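Local atomic coordinates of putative acyl-CoA thioester hydrolase YbhC (PDB entry 3GRH), a protein that is a putative thioesterase of the outer membrane that belongs to the pectinesterase family yet neither binds pectin nor shows pectinesterase activity. Residues Y53-W64 with R264-N272. Residues are numbered along the deposited sequence; the frame is centred on the assembly and turned at random.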
ATOM      1  N   TYR A  53      13.522  -8.195   1.213  1.00 10.13           N
ATOM      2  CA  TYR A  53      12.039  -8.077   1.404  1.00  8.72           C
ATOM      3  C   TYR A  53      11.269  -9.057   0.587  1.00  9.41           C
ATOM      4  O   TYR A  53      10.175  -9.473   0.957  1.00 11.14           O
ATOM      5  CB  TYR A  53      11.509  -6.644   1.120  1.00  8.05           C
ATOM      6  CG  TYR A  53      11.696  -5.647   2.220  1.00  6.50           C
ATOM      7  CD1 TYR A  53      12.935  -5.132   2.510  1.00  8.42           C
ATOM      8  CD2 TYR A  53      10.637  -5.212   2.982  1.00  5.05           C
ATOM      9  CE1 TYR A  53      13.150  -4.293   3.552  1.00  7.59           C
ATOM     10  CE2 TYR A  53      10.842  -4.337   3.989  1.00  5.08           C
ATOM     11  CZ  TYR A  53      12.111  -3.869   4.299  1.00  6.58           C
ATOM     12  OH  TYR A  53      12.301  -3.019   5.386  1.00  6.03           O
ATOM     13  N   PHE A  54      11.882  -9.479  -0.535  1.00  9.58           N
ATOM     14  CA  PHE A  54      11.215 -10.353  -1.489  1.00 10.10           C
ATOM     15  C   PHE A  54      11.689 -11.795  -1.415  1.00 11.18           C
ATOM     16  O   PHE A  54      11.365 -12.601  -2.261  1.00  9.38           O
ATOM     17  CB  PHE A  54      11.346  -9.819  -2.904  1.00 11.24           C
ATOM     18  CG  PHE A  54      10.546  -8.583  -3.189  1.00 10.52           C
ATOM     19  CD1 PHE A  54       9.490  -8.211  -2.427  1.00 10.53           C
ATOM     20  CD2 PHE A  54      10.815  -7.883  -4.331  1.00 13.18           C
ATOM     21  CE1 PHE A  54       8.722  -7.055  -2.759  1.00 11.49           C
ATOM     22  CE2 PHE A  54      10.095  -6.790  -4.642  1.00 11.87           C
ATOM     23  CZ  PHE A  54       9.032  -6.404  -3.832  1.00 11.60           C
ATOM     24  N   ALA A  55      12.409 -12.141  -0.360  1.00 10.16           N
ATOM     25  CA  ALA A  55      12.947 -13.473  -0.203  1.00 13.79           C
ATOM     26  C   ALA A  55      11.872 -14.534  -0.226  1.00 17.34           C
ATOM     27  O   ALA A  55      10.735 -14.278   0.202  1.00 17.53           O
ATOM     28  CB  ALA A  55      13.686 -13.526   1.083  1.00 14.84           C
ATOM     29  N   SER A  56      12.194 -15.705  -0.784  1.00 18.95           N
ATOM     30  CA  SER A  56      11.241 -16.862  -0.755  1.00 22.67           C
ATOM     31  C   SER A  56      11.198 -17.505   0.637  1.00 24.81           C
ATOM     32  O   SER A  56      12.003 -17.167   1.509  1.00 23.33           O
ATOM     33  CB  SER A  56      11.635 -17.920  -1.782  1.00 24.26           C
ATOM     34  OG  SER A  56      12.819 -18.560  -1.406  1.00 29.88           O
ATOM     35  N   LEU A  57      10.277 -18.435   0.888  1.00 28.33           N
ATOM     36  CA  LEU A  57      10.415 -19.194   2.172  1.00 29.75           C
ATOM     37  C   LEU A  57      10.961 -20.602   2.019  1.00 31.50           C
ATOM     38  O   LEU A  57      11.642 -21.094   2.917  1.00 32.85           O
ATOM     39  CB  LEU A  57       9.155 -19.194   3.050  1.00 30.88           C
ATOM     40  CG  LEU A  57       9.387 -19.634   4.518  1.00 30.08           C
ATOM     41  CD1 LEU A  57      10.829 -19.446   5.008  1.00 31.50           C
ATOM     42  CD2 LEU A  57       8.428 -18.884   5.474  1.00 30.99           C
ATOM     43  N   THR A  58      10.676 -21.240   0.888  1.00 32.62           N
ATOM     44  CA  THR A  58      11.308 -22.505   0.559  1.00 32.88           C
ATOM     45  C   THR A  58      12.833 -22.304   0.531  1.00 33.79           C
ATOM     46  O   THR A  58      13.304 -21.198   0.240  1.00 34.20           O
ATOM     47  CB  THR A  58      10.847 -23.017  -0.815  1.00 33.17           C
ATOM     48  OG1 THR A  58       9.492 -22.620  -1.057  1.00 34.40           O
ATOM     49  CG2 THR A  58      10.956 -24.548  -0.880  1.00 33.12           C
ATOM     50  N   PRO A  59      13.608 -23.347   0.885  1.00 33.99           N
ATOM     51  CA  PRO A  59      15.010 -23.421   0.457  1.00 33.70           C
ATOM     52  C   PRO A  59      15.092 -23.892  -0.996  1.00 33.86           C
ATOM     53  O   PRO A  59      14.111 -24.432  -1.516  1.00 34.60           O
ATOM     54  CB  PRO A  59      15.622 -24.478   1.391  1.00 34.25           C
ATOM     55  CG  PRO A  59      14.522 -24.906   2.343  1.00 34.62           C
ATOM     56  CD  PRO A  59      13.233 -24.489   1.742  1.00 34.12           C
ATOM     57  N   GLY A  60      16.250 -23.709  -1.636  1.00 33.23           N
ATOM     58  CA  GLY A  60      16.404 -23.945  -3.091  1.00 32.06           C
ATOM     59  C   GLY A  60      15.726 -22.890  -3.963  1.00 31.52           C
ATOM     60  O   GLY A  60      15.688 -23.029  -5.207  1.00 32.27           O
ATOM     61  N   ALA A  61      15.234 -21.823  -3.320  1.00 29.94           N
ATOM     62  CA  ALA A  61      14.348 -20.832  -3.937  1.00 27.57           C
ATOM     63  C   ALA A  61      14.898 -19.387  -3.899  1.00 26.02           C
ATOM     64  O   ALA A  61      15.216 -18.816  -2.836  1.00 27.11           O
ATOM     65  CB  ALA A  61      12.960 -20.883  -3.306  1.00 28.12           C
ATOM     66  N   ALA A  62      14.995 -18.815  -5.088  1.00 22.38           N
ATOM     67  CA  ALA A  62      15.477 -17.479  -5.275  1.00 19.80           C
ATOM     68  C   ALA A  62      14.391 -16.505  -4.824  1.00 17.08           C
ATOM     69  O   ALA A  62      13.181 -16.834  -4.822  1.00 16.61           O
ATOM     70  CB  ALA A  62      15.818 -17.264  -6.737  1.00 20.33           C
ATOM     71  N   ALA A  63      14.836 -15.314  -4.431  1.00 14.35           N
ATOM     72  CA  ALA A  63      13.925 -14.213  -4.124  1.00 13.14           C
ATOM     73  C   ALA A  63      13.151 -13.840  -5.360  1.00 12.58           C
ATOM     74  O   ALA A  63      13.597 -14.041  -6.484  1.00 11.09           O
ATOM     75  CB  ALA A  63      14.733 -13.007  -3.664  1.00 13.39           C
ATOM     76  N   TRP A  64      11.994 -13.225  -5.165  1.00  9.38           N
ATOM     77  CA  TRP A  64      11.208 -12.737  -6.293  1.00  9.50           C
ATOM     78  C   TRP A  64      11.960 -11.578  -6.900  1.00 11.47           C
ATOM     79  O   TRP A  64      12.264 -10.607  -6.198  1.00 11.95           O
ATOM     80  CB  TRP A  64       9.831 -12.337  -5.779  1.00 11.30           C
ATOM     81  CG  TRP A  64       8.884 -11.809  -6.809  1.00  7.64           C
ATOM     82  CD1 TRP A  64       8.646 -12.337  -8.025  1.00  9.48           C
ATOM     83  CD2 TRP A  64       8.030 -10.669  -6.692  1.00  9.25           C
ATOM     84  NE1 TRP A  64       7.709 -11.590  -8.696  1.00  9.79           N
ATOM     85  CE2 TRP A  64       7.315 -10.561  -7.897  1.00  9.66           C
ATOM     86  CE3 TRP A  64       7.816  -9.719  -5.716  1.00  7.47           C
ATOM     87  CZ2 TRP A  64       6.399  -9.545  -8.111  1.00 10.70           C
ATOM     88  CZ3 TRP A  64       6.943  -8.732  -5.925  1.00 11.15           C
ATOM     89  CH2 TRP A  64       6.266  -8.618  -7.117  1.00 10.43           C
ATOM     90  N   ARG A 264       1.407 -16.036   6.396  1.00 19.79           N
ATOM     91  CA  ARG A 264       1.385 -15.793   4.954  1.00 17.58           C
ATOM     92  C   ARG A 264       2.083 -14.456   4.757  1.00 14.14           C
ATOM     93  O   ARG A 264       1.817 -13.547   5.513  1.00 13.08           O
ATOM     94  CB  ARG A 264      -0.030 -15.667   4.465  1.00 18.45           C
ATOM     95  CG  ARG A 264      -0.132 -15.614   3.027  1.00 19.55           C
ATOM     96  CD  ARG A 264      -1.544 -15.794   2.521  1.00 22.09           C
ATOM     97  NE  ARG A 264      -1.435 -15.489   1.109  1.00 23.85           N
ATOM     98  CZ  ARG A 264      -1.769 -14.341   0.536  1.00 23.45           C
ATOM     99  NH1 ARG A 264      -2.434 -13.377   1.207  1.00 18.47           N
ATOM    100  NH2 ARG A 264      -1.541 -14.226  -0.770  1.00 19.56           N
ATOM    101  N   GLN A 265       3.015 -14.359   3.817  1.00 13.53           N
ATOM    102  CA  GLN A 265       3.775 -13.152   3.633  1.00 12.70           C
ATOM    103  C   GLN A 265       3.739 -12.683   2.141  1.00 11.34           C
ATOM    104  O   GLN A 265       4.669 -12.955   1.386  1.00 12.31           O
ATOM    105  CB  GLN A 265       5.223 -13.458   4.012  1.00 13.68           C
ATOM    106  CG  GLN A 265       6.290 -12.444   3.832  1.00 16.51           C
ATOM    107  CD  GLN A 265       6.248 -11.236   4.749  1.00 19.31           C
ATOM    108  OE1 GLN A 265       5.174 -10.854   5.285  1.00 18.57           O
ATOM    109  NE2 GLN A 265       7.405 -10.558   4.867  1.00 12.91           N
ATOM    110  N   PRO A 266       2.669 -12.052   1.714  1.00 10.44           N
ATOM    111  CA  PRO A 266       2.578 -11.575   0.333  1.00  9.60           C
ATOM    112  C   PRO A 266       3.530 -10.479   0.040  1.00  8.66           C
ATOM    113  O   PRO A 266       3.766  -9.654   0.896  1.00 10.88           O
ATOM    114  CB  PRO A 266       1.199 -11.021   0.217  1.00 11.29           C
ATOM    115  CG  PRO A 266       0.863 -10.747   1.705  1.00 12.80           C
ATOM    116  CD  PRO A 266       1.444 -11.781   2.447  1.00 12.41           C
ATOM    117  N   ARG A 267       4.122 -10.521  -1.170  1.00  6.65           N
ATOM    118  CA  ARG A 267       5.084  -9.534  -1.614  1.00  6.14           C
ATOM    119  C   ARG A 267       4.502  -8.664  -2.750  1.00  7.04           C
ATOM    120  O   ARG A 267       3.926  -9.179  -3.703  1.00  5.89           O
ATOM    121  CB  ARG A 267       6.282 -10.256  -2.196  1.00  6.25           C
ATOM    122  CG  ARG A 267       6.978 -11.083  -1.163  1.00  6.50           C
ATOM    123  CD  ARG A 267       7.895 -12.126  -1.721  1.00  7.21           C
ATOM    124  NE  ARG A 267       7.204 -13.179  -2.433  1.00  9.19           N
ATOM    125  CZ  ARG A 267       7.791 -14.238  -2.977  1.00 10.13           C
ATOM    126  NH1 ARG A 267       9.086 -14.388  -2.894  1.00  9.57           N
ATOM    127  NH2 ARG A 267       7.050 -15.153  -3.602  1.00 11.04           N
ATOM    128  N   THR A 268       4.690  -7.371  -2.582  1.00  5.54           N
ATOM    129  CA  THR A 268       4.203  -6.357  -3.540  1.00  5.71           C
ATOM    130  C   THR A 268       5.312  -5.407  -3.907  1.00  6.49           C
ATOM    131  O   THR A 268       6.027  -4.929  -3.028  1.00  6.27           O
ATOM    132  CB  THR A 268       3.004  -5.583  -2.873  1.00  9.12           C
ATOM    133  OG1 THR A 268       2.016  -6.544  -2.428  1.00 11.84           O
ATOM    134  CG2 THR A 268       2.353  -4.617  -3.798  1.00  8.89           C
ATOM    135  N   LEU A 269       5.388  -5.032  -5.180  1.00  6.11           N
ATOM    136  CA  LEU A 269       6.329  -4.014  -5.654  1.00  5.54           C
ATOM    137  C   LEU A 269       5.530  -2.859  -6.223  1.00  6.46           C
ATOM    138  O   LEU A 269       4.758  -3.076  -7.178  1.00  7.06           O
ATOM    139  CB  LEU A 269       7.240  -4.581  -6.764  1.00  6.56           C
ATOM    140  CG  LEU A 269       8.201  -3.569  -7.369  1.00  6.51           C
ATOM    141  CD1 LEU A 269       9.135  -3.084  -6.300  1.00  8.33           C
ATOM    142  CD2 LEU A 269       8.875  -4.221  -8.508  1.00  9.86           C
ATOM    143  N   VAL A 270       5.726  -1.663  -5.697  1.00  5.47           N
ATOM    144  CA  VAL A 270       5.038  -0.443  -6.202  1.00  6.00           C
ATOM    145  C   VAL A 270       6.141   0.473  -6.735  1.00  7.91           C
ATOM    146  O   VAL A 270       7.087   0.809  -6.004  1.00  9.23           O
ATOM    147  CB  VAL A 270       4.308   0.278  -5.061  1.00  8.15           C
ATOM    148  CG1 VAL A 270       3.619   1.616  -5.562  1.00  9.44           C
ATOM    149  CG2 VAL A 270       3.306  -0.637  -4.378  1.00  7.82           C
ATOM    150  N   THR A 271       6.111   0.772  -8.025  1.00  6.54           N
ATOM    151  CA  THR A 271       7.099   1.592  -8.657  1.00  6.77           C
ATOM    152  C   THR A 271       6.497   2.797  -9.386  1.00  6.16           C
ATOM    153  O   THR A 271       5.377   2.697  -9.967  1.00  6.31           O
ATOM    154  CB  THR A 271       7.903   0.789  -9.691  1.00 10.92           C
ATOM    155  OG1 THR A 271       7.033   0.132 -10.645  1.00 14.90           O
ATOM    156  CG2 THR A 271       8.749  -0.309  -8.970  1.00 14.38           C
ATOM    157  N   ASN A 272       7.213   3.930  -9.363  1.00  6.09           N
ATOM    158  CA  ASN A 272       6.882   5.011 -10.261  1.00  6.18           C
ATOM    159  C   ASN A 272       5.465   5.532 -10.039  1.00  6.83           C
ATOM    160  O   ASN A 272       4.841   5.943 -10.978  1.00  9.93           O
ATOM    161  CB  ASN A 272       7.072   4.619 -11.708  1.00  9.58           C
ATOM    162  CG  ASN A 272       8.408   4.108 -11.981  1.00 13.60           C
ATOM    163  OD1 ASN A 272       8.634   3.037 -12.657  1.00 18.48           O
ATOM    164  ND2 ASN A 272       9.335   4.834 -11.491  1.00 12.73           N
TER
HETATM  165  O   HOH W   1       9.374 -11.187   2.873  1.00 29.64           O
HETATM  166  O   HOH W   2      10.394 -16.370  -4.578  1.00 29.79           O
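Arg267 leaves strand 267-271 along one side of the packed rings of Phe54 and Trp64, and its side chain can be followed outward atom by atom. Arg267 CB touches both rings, 3.8 Å from Phe54 CD1 and 3.9 Å from Trp64 CE3. CG, anti to its own carbonyl carbon (chi1 -63°), stays beside Phe54 CD1, and CD reaches the Phe54 backbone. The bend at chi3 then turns the guanidinium so that one face lies against Trp64 CB, which is 3.6 Å from Arg267 NH1. Arg267 NH1 donates to Phe54 O at 3.0 Å, arriving from above the carbonyl plane; Trp64 N takes the same oxygen from the opposite face, so one carbonyl joins the arginine to both sides of the excursion 55-63. The strand belongs to one of the parallel sheets of the right-handed beta-helix of the pectinesterase family, and the loop after helix 50-53 lies against the outside of it. At the far tip, NH2 forms a salt bridge with Asp233, while NH1 also donates to a water held by Ala62 O. Farther along the strand, Thr268 O meets the Phe54 ring at its edge, 3.4 Å from Phe54 CZ. Trp64 CE3 sits over the centre of one face of that ring, and Leu269 CB packs 3.9 Å from Phe54 CZ.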